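Orotidine 5'-phosphate decarboxylase (PDB 4LUI) probably catalyses the decarboxylation of orotidine 5'-monophosphate to UMP, the last step of de novo UMP synthesis, as a homodimer of TIM barrels. Local coordinates at residues M130-S135 and I162-T167; K149-A154 and K176-L181; L24-D29 and R212-S217. All blocks are in the same frame, centred on the assembly; numbering follows the deposited sequence.

Interaction 1: M130-S135 and I162-T167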
ATOM      1  N   MET B 130       1.858  -8.916   9.495  1.00 14.12           N
ATOM      2  CA  MET B 130       0.646  -8.089   9.512  1.00 11.96           C
ATOM      3  C   MET B 130       0.812  -6.835  10.362  1.00 12.70           C
ATOM      4  O   MET B 130       1.260  -6.913  11.511  1.00 13.73           O
ATOM      5  CB  MET B 130      -0.546  -8.892  10.058  1.00 11.60           C
ATOM      6  CG  MET B 130      -1.842  -8.071  10.069  1.00 10.45           C
ATOM      7  SD  MET B 130      -3.180  -8.868  10.985  1.00 16.80           S
ATOM      8  CE  MET B 130      -3.234 -10.421  10.112  1.00 18.81           C
ATOM      9  N   VAL B 131       0.425  -5.684   9.813  1.00 11.81           N
ATOM     10  CA  VAL B 131       0.321  -4.480  10.626  1.00 12.56           C
ATOM     11  C   VAL B 131      -0.906  -4.601  11.513  1.00 12.40           C
ATOM     12  O   VAL B 131      -2.026  -4.692  11.009  1.00 15.11           O
ATOM     13  CB  VAL B 131       0.104  -3.235   9.762  1.00 13.07           C
ATOM     14  CG1 VAL B 131      -0.025  -2.003  10.657  1.00 17.58           C
ATOM     15  CG2 VAL B 131       1.246  -3.053   8.798  1.00 16.02           C
ATOM     16  N   THR B 132      -0.710  -4.587  12.827  1.00 11.80           N
ATOM     17  CA  THR B 132      -1.854  -4.644  13.737  1.00 13.05           C
ATOM     18  C   THR B 132      -2.126  -3.311  14.424  1.00 15.05           C
ATOM     19  O   THR B 132      -3.199  -3.111  14.995  1.00 15.01           O
ATOM     20  CB  THR B 132      -1.692  -5.709  14.845  1.00 13.39           C
ATOM     21  OG1 THR B 132      -0.594  -5.355  15.698  1.00 15.31           O
ATOM     22  CG2 THR B 132      -1.476  -7.117  14.246  1.00 16.12           C
ATOM     23  N   GLU B 133      -1.157  -2.403  14.385  1.00 11.31           N
ATOM     24  CA  GLU B 133      -1.246  -1.180  15.181  1.00 12.14           C
ATOM     25  C   GLU B 133      -0.239  -0.162  14.643  1.00 13.12           C
ATOM     26  O   GLU B 133       0.868  -0.530  14.275  1.00 14.11           O
ATOM     27  CB  GLU B 133      -0.968  -1.533  16.650  1.00 13.26           C
ATOM     28  CG  GLU B 133      -1.328  -0.467  17.673  1.00 16.38           C
ATOM     29  CD  GLU B 133      -1.546  -1.048  19.070  1.00 16.24           C
ATOM     30  OE1 GLU B 133      -1.887  -2.250  19.178  1.00 18.50           O
ATOM     31  OE2 GLU B 133      -1.392  -0.296  20.059  1.00 16.73           O
ATOM     32  N   MET B 134      -0.644   1.103  14.581  1.00 12.59           N
ATOM     33  CA  MET B 134       0.178   2.162  14.011  1.00 13.24           C
ATOM     34  C   MET B 134       0.220   3.344  14.970  1.00 14.69           C
ATOM     35  O   MET B 134      -0.637   3.468  15.854  1.00 19.41           O
ATOM     36  CB  MET B 134      -0.363   2.578  12.641  1.00 15.72           C
ATOM     37  CG  MET B 134      -0.244   1.462  11.597  1.00 14.19           C
ATOM     38  SD  MET B 134      -0.824   2.010   9.984  1.00 13.97           S
ATOM     39  CE  MET B 134       0.552   3.047   9.475  1.00 13.58           C
ATOM     40  N   SER B 135       1.210   4.213  14.809  1.00 15.75           N
ATOM     41  CA  SER B 135       1.458   5.234  15.827  1.00 18.81           C
ATOM     42  C   SER B 135       1.263   6.669  15.358  1.00 18.11           C
ATOM     43  O   SER B 135       1.466   7.603  16.130  1.00 18.54           O
ATOM     44  CB  SER B 135       2.861   5.070  16.413  1.00 25.48           C
ATOM     45  OG  SER B 135       3.833   5.269  15.412  1.00 25.12           O
ATOM     46  N   ILE B 162       4.154  -9.626  13.479  1.00 13.00           N
ATOM     47  CA  ILE B 162       3.318  -8.431  13.396  1.00 13.16           C
ATOM     48  C   ILE B 162       4.167  -7.176  13.535  1.00 13.20           C
ATOM     49  O   ILE B 162       5.280  -7.204  14.096  1.00 14.60           O
ATOM     50  CB  ILE B 162       2.220  -8.429  14.477  1.00 16.89           C
ATOM     51  CG1 ILE B 162       2.831  -8.514  15.872  1.00 19.21           C
ATOM     52  CG2 ILE B 162       1.266  -9.597  14.268  1.00 17.38           C
ATOM     53  CD1 ILE B 162       1.801  -8.361  16.977  1.00 20.28           C
ATOM     54  N   VAL B 163       3.622  -6.073  13.028  1.00 12.52           N
ATOM     55  CA  VAL B 163       4.237  -4.755  13.148  1.00 11.74           C
ATOM     56  C   VAL B 163       3.358  -3.952  14.095  1.00 12.44           C
ATOM     57  O   VAL B 163       2.150  -3.878  13.903  1.00 14.58           O
ATOM     58  CB  VAL B 163       4.279  -4.046  11.788  1.00 16.41           C
ATOM     59  CG1 VAL B 163       4.670  -2.587  11.961  1.00 22.92           C
ATOM     60  CG2 VAL B 163       5.244  -4.743  10.867  1.00 18.25           C
ATOM     61  N   ALA B 164       3.965  -3.380  15.128  1.00 13.99           N
ATOM     62  CA  ALA B 164       3.232  -2.604  16.121  1.00 15.92           C
ATOM     63  C   ALA B 164       4.191  -1.615  16.781  1.00 17.09           C
ATOM     64  O   ALA B 164       5.410  -1.806  16.742  1.00 17.06           O
ATOM     65  CB  ALA B 164       2.592  -3.529  17.161  1.00 18.84           C
ATOM     66  N   PRO B 165       3.652  -0.529  17.351  1.00 17.08           N
ATOM     67  CA  PRO B 165       4.492   0.524  17.929  1.00 15.86           C
ATOM     68  C   PRO B 165       5.055   0.206  19.310  1.00 16.91           C
ATOM     69  O   PRO B 165       4.533  -0.657  20.022  1.00 16.94           O
ATOM     70  CB  PRO B 165       3.525   1.714  18.049  1.00 19.77           C
ATOM     71  CG  PRO B 165       2.389   1.389  17.148  1.00 21.44           C
ATOM     72  CD  PRO B 165       2.250  -0.093  17.234  1.00 19.55           C
ATOM     73  N   SER B 166       6.101   0.947  19.677  1.00 17.24           N
ATOM     74  CA  SER B 166       6.752   0.831  20.977  1.00 16.47           C
ATOM     75  C   SER B 166       6.630   2.130  21.791  1.00 21.16           C
ATOM     76  O   SER B 166       7.374   2.348  22.753  1.00 18.80           O
ATOM     77  CB  SER B 166       8.231   0.489  20.776  1.00 12.98           C
ATOM     78  OG  SER B 166       8.844   1.441  19.909  1.00 15.52           O
ATOM     79  N   THR B 167       5.685   2.983  21.410  1.00 17.96           N
ATOM     80  CA  THR B 167       5.467   4.248  22.121  1.00 19.42           C
ATOM     81  C   THR B 167       5.031   4.069  23.574  1.00 20.28           C
ATOM     82  O   THR B 167       5.231   4.962  24.403  1.00 19.10           O
ATOM     83  CB  THR B 167       4.447   5.134  21.392  1.00 23.54           C
ATOM     84  OG1 THR B 167       3.218   4.419  21.232  1.00 24.65           O
ATOM     85  CG2 THR B 167       4.975   5.538  20.030  1.00 28.07           C
TER
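Met130 and Val131 lie beside Ile162 and Val163 as parallel neighbours in a TIM barrel, where strand 127-131, helix 147-157 and strand 161-163 form one beta-alpha-beta unit. Two backbone bonds join the strand ends. Val163 N donates to Met130 O at 2.9 Å, and Ile162 CA adds a C-H...O approach to Met130 O at 3.2 Å. Thr132 N then donates to Val163 O at 3.1 Å.

The tight part runs from the outer face of the sheet, under helices 147-157 and 169-179, to the Pro165 ring. Under the helices Thr132 and Ile162 cross obliquely, their CG2 methyls 3.7 Å apart. Thr132 chi1 of 65° sets OG1 between the backbone N and carbonyl carbon, near the methyl of Ala164, and swings CG2 anti to that carbonyl, over Ile162. Past the strands, Pro165 buries the most surface of the contact: its CD lies 3.3 Å from Glu133 O, and its ring crosses the stem of Glu133 at about a right angle. The extended Glu133 chain carries its carboxylate to Arg171, which makes a salt bridge with OE1, and to Gln144, which bonds OE2.

On the inner face Val131 and Val163 meet less closely, Val131 CG2 being 4.4 Å from Val163 CB; both pack on Ile104, and Val131 also lies near Lys81, the predicted proton donor. The solvent side begins at Ser135, a predicted substrate-binding residue at the barrel's catalytic end. Its CB sits 3.8 Å from Pro165 CG, and the last touch is thin: Ser135 CB against the Thr167 CG2 methyl at 4.2 Å.

Interaction 2: K149-A154 and K176-L181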
ATOM      1  N   LYS B 149      -8.310  -6.717  17.980  1.00 15.88           N
ATOM      2  CA  LYS B 149      -8.942  -7.606  17.015  1.00 16.93           C
ATOM      3  C   LYS B 149      -7.946  -8.013  15.940  1.00 18.16           C
ATOM      4  O   LYS B 149      -7.966  -9.148  15.454  1.00 19.23           O
ATOM      5  CB  LYS B 149     -10.167  -6.942  16.389  1.00 19.73           C
ATOM      6  CG  LYS B 149     -11.305  -6.751  17.368  1.00 26.24           C
ATOM      7  CD  LYS B 149     -11.757  -8.094  17.900  1.00 35.71           C
ATOM      8  CE  LYS B 149     -12.922  -7.965  18.868  1.00 43.86           C
ATOM      9  NZ  LYS B 149     -13.410  -9.314  19.272  1.00 43.93           N
ATOM     10  N   LEU B 150      -7.072  -7.083  15.568  1.00 15.21           N
ATOM     11  CA  LEU B 150      -6.073  -7.365  14.546  1.00 13.76           C
ATOM     12  C   LEU B 150      -5.000  -8.328  15.035  1.00 16.33           C
ATOM     13  O   LEU B 150      -4.591  -9.223  14.300  1.00 18.00           O
ATOM     14  CB  LEU B 150      -5.445  -6.075  14.004  1.00 14.93           C
ATOM     15  CG  LEU B 150      -6.345  -5.244  13.083  1.00 16.53           C
ATOM     16  CD1 LEU B 150      -5.646  -3.951  12.712  1.00 14.60           C
ATOM     17  CD2 LEU B 150      -6.703  -6.026  11.820  1.00 19.66           C
ATOM     18  N   SER B 151      -4.547  -8.156  16.272  0.52 18.26           N
ATOM     19  CA  SER B 151      -3.560  -9.081  16.818  0.52 18.06           C
ATOM     20  C   SER B 151      -4.170 -10.475  17.013  0.52 18.06           C
ATOM     21  O   SER B 151      -3.486 -11.485  16.842  0.52 17.16           O
ATOM     22  CB  SER B 151      -2.954  -8.550  18.120  0.52 18.79           C
ATOM     23  OG  SER B 151      -3.958  -8.257  19.072  0.52 18.54           O
ATOM     24  N   GLU B 152      -5.457 -10.531  17.352  1.00 17.39           N
ATOM     25  CA  GLU B 152      -6.145 -11.815  17.437  1.00 17.37           C
ATOM     26  C   GLU B 152      -6.222 -12.463  16.054  1.00 18.18           C
ATOM     27  O   GLU B 152      -6.082 -13.684  15.936  1.00 21.65           O
ATOM     28  CB  GLU B 152      -7.554 -11.671  18.033  1.00 19.91           C
ATOM     29  CG  GLU B 152      -7.569 -11.240  19.489  1.00 25.75           C
ATOM     30  CD  GLU B 152      -8.894 -10.629  19.918  1.00 37.85           C
ATOM     31  OE1 GLU B 152      -9.910 -10.837  19.218  1.00 40.94           O
ATOM     32  OE2 GLU B 152      -8.907  -9.934  20.960  1.00 44.89           O
ATOM     33  N   MET B 153      -6.433 -11.664  15.013  0.50 17.32           N
ATOM     34  CA  MET B 153      -6.508 -12.242  13.679  0.50 17.55           C
ATOM     35  C   MET B 153      -5.132 -12.709  13.203  0.50 15.82           C
ATOM     36  O   MET B 153      -5.019 -13.729  12.521  0.50 17.29           O
ATOM     37  CB  MET B 153      -7.129 -11.270  12.680  0.50 17.94           C
ATOM     38  CG  MET B 153      -7.441 -11.917  11.354  0.50 16.79           C
ATOM     39  SD  MET B 153      -8.215 -10.777  10.206  0.50 23.68           S
ATOM     40  CE  MET B 153      -7.176  -9.339  10.411  0.50 11.95           C
ATOM     41  N   ALA B 154      -4.091 -11.971  13.573  1.00 14.94           N
ATOM     42  CA  ALA B 154      -2.724 -12.379  13.253  1.00 15.44           C
ATOM     43  C   ALA B 154      -2.425 -13.752  13.873  1.00 15.62           C
ATOM     44  O   ALA B 154      -1.842 -14.629  13.227  1.00 16.53           O
ATOM     45  CB  ALA B 154      -1.734 -11.348  13.758  1.00 16.15           C
ATOM     46  N   LYS B 176       2.107  -8.350  22.495  1.00 26.19           N
ATOM     47  CA  LYS B 176       2.816  -9.624  22.432  1.00 28.67           C
ATOM     48  C   LYS B 176       2.014 -10.733  23.086  1.00 29.48           C
ATOM     49  O   LYS B 176       2.021 -11.875  22.619  1.00 35.62           O
ATOM     50  CB  LYS B 176       4.191  -9.529  23.103  1.00 33.17           C
ATOM     51  CG  LYS B 176       5.283  -8.988  22.208  1.00 38.85           C
ATOM     52  CD  LYS B 176       6.630  -8.938  22.921  1.00 39.45           C
ATOM     53  CE  LYS B 176       7.095 -10.316  23.365  1.00 34.93           C
ATOM     54  NZ  LYS B 176       7.691 -11.110  22.259  1.00 33.77           N
ATOM     55  N   GLU B 177       1.322 -10.403  24.173  1.00 22.77           N
ATOM     56  CA  GLU B 177       0.617 -11.422  24.937  1.00 23.86           C
ATOM     57  C   GLU B 177      -0.647 -11.911  24.237  1.00 25.71           C
ATOM     58  O   GLU B 177      -1.037 -13.059  24.398  1.00 28.02           O
ATOM     59  CB  GLU B 177       0.346 -10.944  26.364  1.00 27.47           C
ATOM     60  CG  GLU B 177       1.644 -10.786  27.170  1.00 38.63           C
ATOM     61  CD  GLU B 177       1.417 -10.470  28.637  1.00 51.49           C
ATOM     62  OE1 GLU B 177       0.253 -10.250  29.031  1.00 57.14           O
ATOM     63  OE2 GLU B 177       2.409 -10.448  29.396  1.00 51.75           O
ATOM     64  N   ILE B 178      -1.258 -11.049  23.429  1.00 22.53           N
ATOM     65  CA  ILE B 178      -2.409 -11.453  22.628  1.00 21.44           C
ATOM     66  C   ILE B 178      -1.974 -12.206  21.363  1.00 20.74           C
ATOM     67  O   ILE B 178      -2.468 -13.296  21.093  1.00 28.33           O
ATOM     68  CB  ILE B 178      -3.251 -10.235  22.206  1.00 19.95           C
ATOM     69  CG1 ILE B 178      -3.905  -9.576  23.419  1.00 22.51           C
ATOM     70  CG2 ILE B 178      -4.298 -10.634  21.189  1.00 22.41           C
ATOM     71  CD1 ILE B 178      -4.402  -8.155  23.126  1.00 24.20           C
ATOM     72  N   ALA B 179      -1.057 -11.624  20.596  1.00 21.92           N
ATOM     73  CA  ALA B 179      -0.631 -12.231  19.334  1.00 19.14           C
ATOM     74  C   ALA B 179       0.199 -13.508  19.527  1.00 21.15           C
ATOM     75  O   ALA B 179       0.029 -14.475  18.785  1.00 23.44           O
ATOM     76  CB  ALA B 179       0.128 -11.222  18.479  1.00 22.49           C
ATOM     77  N   GLU B 180       1.087 -13.505  20.522  1.00 18.98           N
ATOM     78  CA  GLU B 180       2.034 -14.609  20.742  1.00 21.91           C
ATOM     79  C   GLU B 180       2.855 -14.897  19.479  1.00 19.02           C
ATOM     80  O   GLU B 180       3.187 -16.039  19.177  1.00 20.10           O
ATOM     81  CB  GLU B 180       1.318 -15.874  21.249  1.00 25.23           C
ATOM     82  CG  GLU B 180       0.538 -15.648  22.535  1.00 27.69           C
ATOM     83  CD  GLU B 180      -0.045 -16.929  23.113  1.00 38.90           C
ATOM     84  OE1 GLU B 180      -0.042 -17.958  22.409  1.00 37.48           O
ATOM     85  OE2 GLU B 180      -0.505 -16.904  24.274  1.00 41.49           O
ATOM     86  N   LEU B 181       3.179 -13.838  18.749  1.00 17.94           N
ATOM     87  CA  LEU B 181       3.959 -13.914  17.528  1.00 20.44           C
ATOM     88  C   LEU B 181       5.129 -12.951  17.645  1.00 23.41           C
ATOM     89  O   LEU B 181       5.081 -12.011  18.448  1.00 20.09           O
ATOM     90  CB  LEU B 181       3.099 -13.478  16.334  1.00 18.18           C
ATOM     91  CG  LEU B 181       1.994 -14.459  15.952  1.00 17.49           C
ATOM     92  CD1 LEU B 181       1.030 -13.812  14.988  1.00 23.35           C
ATOM     93  CD2 LEU B 181       2.605 -15.719  15.350  1.00 21.37           C
TER
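Ser151 OG, in one of the two conformers deposited for this residue, faces Ile178 but spends its hydrogen bonding within its own helix, on Asp148 O and, weakly, on Ala147 O. In that conformer chi1 of 55° places the hydroxyl between the backbone N and the carbonyl carbon, where it can turn back to these carbonyls of the preceding turn, and Ile178 CG2 approaches the oxygen to 3.2 Å; bonds, torsion and short contact all hold for this copy alone. With CG1 beside its backbone N (chi1 -66°), Ile178 holds CG2 anti to that N and directs it at the other helix, where it also meets Glu152 CG at 3.7 Å, the two chains passing at a slant. The Glu152 carboxylate turns away to Lys149 NZ in a long salt bridge.

Helices 147-157 and 169-179 are neighbours on the outside of the TIM barrel, both packed against strand 161-163, where Ala154 and Ala179 rest on Ile162. Small residues bring them close: Ser151 CA is 5.0 Å from Ala179 CA, and Ser151 CB touches Ala179 CB at 4.1 Å. Glu180 N still closes a helical turn on Lys176 O at 2.8 Å, but Glu180 itself leaves the helix with a positive phi of 55°. The chain then bends so that Leu181 points back across the groove, its CD1 methyl 3.5 Å from Ala154 O and 3.9 Å from Ala154 CB. On another side of the same turns, Leu150 packs on Phe142 and Met153 on Gln141 of the second subunit.

Interaction 3: L24-D29 and R212-S217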
ATOM      1  N   LEU B  24      18.160  -6.708  14.607  1.00 15.08           N
ATOM      2  CA  LEU B  24      18.158  -5.317  14.182  1.00 14.35           C
ATOM      3  C   LEU B  24      17.719  -5.213  12.726  1.00 14.34           C
ATOM      4  O   LEU B  24      18.338  -5.802  11.838  1.00 15.06           O
ATOM      5  CB  LEU B  24      19.551  -4.703  14.361  1.00 12.97           C
ATOM      6  CG  LEU B  24      19.739  -3.292  13.812  1.00 13.44           C
ATOM      7  CD1 LEU B  24      18.819  -2.307  14.532  1.00 16.60           C
ATOM      8  CD2 LEU B  24      21.201  -2.870  13.960  1.00 16.63           C
ATOM      9  N   MET B  25      16.643  -4.468  12.489  1.00 11.57           N
ATOM     10  CA  MET B  25      16.105  -4.288  11.148  1.00 12.11           C
ATOM     11  C   MET B  25      16.304  -2.849  10.731  1.00 13.11           C
ATOM     12  O   MET B  25      15.842  -1.938  11.413  1.00 13.87           O
ATOM     13  CB  MET B  25      14.610  -4.641  11.109  1.00 12.87           C
ATOM     14  CG  MET B  25      13.982  -4.443   9.725  1.00 13.59           C
ATOM     15  SD  MET B  25      12.220  -4.834   9.717  1.00 16.05           S
ATOM     16  CE  MET B  25      12.269  -6.593   9.992  1.00 19.23           C
ATOM     17  N   LEU B  26      16.998  -2.643   9.616  1.00 12.48           N
ATOM     18  CA  LEU B  26      17.195  -1.298   9.088  1.00 11.53           C
ATOM     19  C   LEU B  26      16.020  -0.889   8.210  1.00 11.29           C
ATOM     20  O   LEU B  26      15.704  -1.599   7.250  1.00 12.23           O
ATOM     21  CB  LEU B  26      18.503  -1.234   8.265  1.00 11.85           C
ATOM     22  CG  LEU B  26      18.740   0.071   7.480  1.00 12.94           C
ATOM     23  CD1 LEU B  26      18.833   1.262   8.429  1.00 16.28           C
ATOM     24  CD2 LEU B  26      19.988  -0.026   6.594  1.00 17.70           C
ATOM     25  N   ALA B  27      15.383   0.239   8.533  1.00 13.57           N
ATOM     26  CA  ALA B  27      14.375   0.814   7.645  1.00 11.27           C
ATOM     27  C   ALA B  27      15.110   1.674   6.623  1.00 12.50           C
ATOM     28  O   ALA B  27      15.536   2.792   6.928  1.00 13.38           O
ATOM     29  CB  ALA B  27      13.329   1.646   8.434  1.00 10.80           C
ATOM     30  N   LEU B  28      15.279   1.145   5.416  1.00 12.07           N
ATOM     31  CA  LEU B  28      16.159   1.766   4.434  1.00 13.70           C
ATOM     32  C   LEU B  28      15.365   2.758   3.607  1.00 17.23           C
ATOM     33  O   LEU B  28      15.126   2.555   2.418  1.00 16.01           O
ATOM     34  CB  LEU B  28      16.785   0.699   3.540  1.00 12.05           C
ATOM     35  CG  LEU B  28      17.829   1.179   2.527  1.00 16.01           C
ATOM     36  CD1 LEU B  28      18.948   1.926   3.228  1.00 23.42           C
ATOM     37  CD2 LEU B  28      18.373  -0.002   1.752  1.00 19.38           C
ATOM     38  N   ASP B  29      14.958   3.844   4.248  1.00 12.82           N
ATOM     39  CA  ASP B  29      14.028   4.780   3.629  1.00 17.13           C
ATOM     40  C   ASP B  29      14.767   5.918   2.926  1.00 20.10           C
ATOM     41  O   ASP B  29      14.728   7.076   3.351  1.00 22.26           O
ATOM     42  CB  ASP B  29      13.051   5.300   4.677  1.00 13.82           C
ATOM     43  CG  ASP B  29      12.185   4.199   5.254  1.00 19.55           C
ATOM     44  OD1 ASP B  29      11.888   3.230   4.520  1.00 19.53           O
ATOM     45  OD2 ASP B  29      11.818   4.296   6.443  1.00 18.67           O
ATOM     46  N   ARG B 212      16.395   6.453  10.166  1.00 15.44           N
ATOM     47  CA  ARG B 212      17.156   7.646   9.790  1.00 15.04           C
ATOM     48  C   ARG B 212      18.460   7.841  10.557  1.00 17.32           C
ATOM     49  O   ARG B 212      19.405   8.409  10.026  1.00 17.73           O
ATOM     50  CB  ARG B 212      16.293   8.919   9.884  1.00 20.05           C
ATOM     51  CG  ARG B 212      15.632   9.131  11.231  1.00 21.50           C
ATOM     52  CD  ARG B 212      14.755  10.385  11.230  1.00 25.80           C
ATOM     53  NE  ARG B 212      15.553  11.582  10.969  1.00 32.69           N
ATOM     54  CZ  ARG B 212      15.176  12.821  11.277  1.00 32.92           C
ATOM     55  NH1 ARG B 212      14.004  13.037  11.859  1.00 33.78           N
ATOM     56  NH2 ARG B 212      15.976  13.844  11.006  1.00 28.70           N
ATOM     57  N   ALA B 213      18.516   7.364  11.800  1.00 15.42           N
ATOM     58  CA  ALA B 213      19.719   7.538  12.608  1.00 19.77           C
ATOM     59  C   ALA B 213      20.896   6.777  11.994  1.00 17.26           C
ATOM     60  O   ALA B 213      22.053   7.111  12.231  1.00 20.52           O
ATOM     61  CB  ALA B 213      19.466   7.105  14.055  1.00 19.72           C
ATOM     62  N   ILE B 214      20.586   5.763  11.191  1.00 16.24           N
ATOM     63  CA  ILE B 214      21.615   5.083  10.418  1.00 14.57           C
ATOM     64  C   ILE B 214      21.752   5.671   9.010  1.00 13.84           C
ATOM     65  O   ILE B 214      22.837   6.137   8.625  1.00 16.34           O
ATOM     66  CB  ILE B 214      21.336   3.565  10.340  1.00 16.09           C
ATOM     67  CG1 ILE B 214      21.435   2.937  11.737  1.00 15.60           C
ATOM     68  CG2 ILE B 214      22.297   2.894   9.356  1.00 16.49           C
ATOM     69  CD1 ILE B 214      20.980   1.473  11.778  1.00 16.20           C
ATOM     70  N   TYR B 215      20.665   5.673   8.243  1.00 17.03           N
ATOM     71  CA  TYR B 215      20.779   6.049   6.826  1.00 15.93           C
ATOM     72  C   TYR B 215      21.108   7.516   6.546  1.00 18.61           C
ATOM     73  O   TYR B 215      21.568   7.837   5.451  1.00 18.28           O
ATOM     74  CB  TYR B 215      19.582   5.562   5.978  1.00 15.88           C
ATOM     75  CG  TYR B 215      18.215   6.181   6.241  1.00 16.50           C
ATOM     76  CD1 TYR B 215      17.949   7.516   5.938  1.00 18.49           C
ATOM     77  CD2 TYR B 215      17.165   5.402   6.726  1.00 14.09           C
ATOM     78  CE1 TYR B 215      16.688   8.067   6.155  1.00 15.90           C
ATOM     79  CE2 TYR B 215      15.899   5.944   6.938  1.00 15.64           C
ATOM     80  CZ  TYR B 215      15.669   7.273   6.655  1.00 15.98           C
ATOM     81  OH  TYR B 215      14.424   7.831   6.858  1.00 18.24           O
ATOM     82  N   GLN B 216      20.878   8.406   7.509  1.00 15.95           N
ATOM     83  CA  GLN B 216      21.245   9.816   7.315  1.00 15.77           C
ATOM     84  C   GLN B 216      22.697  10.148   7.690  1.00 18.28           C
ATOM     85  O   GLN B 216      23.140  11.283   7.534  1.00 21.16           O
ATOM     86  CB  GLN B 216      20.283  10.731   8.077  1.00 17.42           C
ATOM     87  CG  GLN B 216      18.885  10.741   7.495  1.00 18.68           C
ATOM     88  CD  GLN B 216      17.926  11.627   8.268  1.00 22.92           C
ATOM     89  OE1 GLN B 216      18.140  11.938   9.448  1.00 24.34           O
ATOM     90  NE2 GLN B 216      16.859  12.047   7.600  1.00 21.38           N
ATOM     91  N   SER B 217      23.426   9.155   8.191  1.00 19.32           N
ATOM     92  CA  SER B 217      24.830   9.335   8.568  1.00 20.06           C
ATOM     93  C   SER B 217      25.755   9.196   7.364  1.00 19.27           C
ATOM     94  O   SER B 217      25.431   8.488   6.405  1.00 22.95           O
ATOM     95  CB  SER B 217      25.216   8.282   9.623  1.00 24.01           C
ATOM     96  OG  SER B 217      26.598   8.370   9.972  1.00 24.47           O
TER
HETATM   97  O   HOH W   1      12.434   6.439   7.939  1.00 23.15           O
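The Tyr215 ring is held between Arg212 and Asp29: Arg212 CA stands 3.4 Å above the centre of one face, and Asp29 O lies over the opposite face, displaced toward the rim and 3.4 Å from CZ. Near the ring plane Ala27 O meets the edge, 3.1 Å from CD2. At the phenol end a water lies in the plane, 2.7 Å from Tyr215 OH, and donates to Asp29 OD2 at the same distance. Chi1 of 67° sets the ring between its own backbone N and carbonyl, folded back over the start of helix 212-215. An inverse gamma turn centred on Leu28, with a weak Asp29 N to Ala27 O bond, brings both carbonyls round the ring. Further back along the strand, Leu26 CD1 packs on Ile214 CB at 3.9 Å. The Arg212 guanidinium grips Gln216 OE1 side-on through NE and NH2, almost in its own plane. Asp29 and Arg212, both predicted substrate-binding residues, thus flank one tyrosine where the first barrel strand meets the short helix after the eighth, a helix characteristic of TIM-barrel phosphate-binding sites.

How the interactions relate
Interactions 1 and 2 are two layers of one wall of the barrel, with centres 11 Å apart. Ile162 touches both helices, its CG2 3.5 Å from Ala154 CB and its CD1 3.6 Å from Ala179 CB, and Leu150 packs on Thr132 and Met130. Interaction 3 reaches the same closed sheet through strand 23-27, which it joins to the short helix after the last strand; its nearest atoms are about 7 Å from those of interaction 1. Interactions 1 and 3 each bring predicted substrate-binding residues to the pocket, and the side chains of Ala27 and Lys51 are about 4 Å apart. Interaction 2, its centre about 27 Å from that of interaction 3, lies away from these sites.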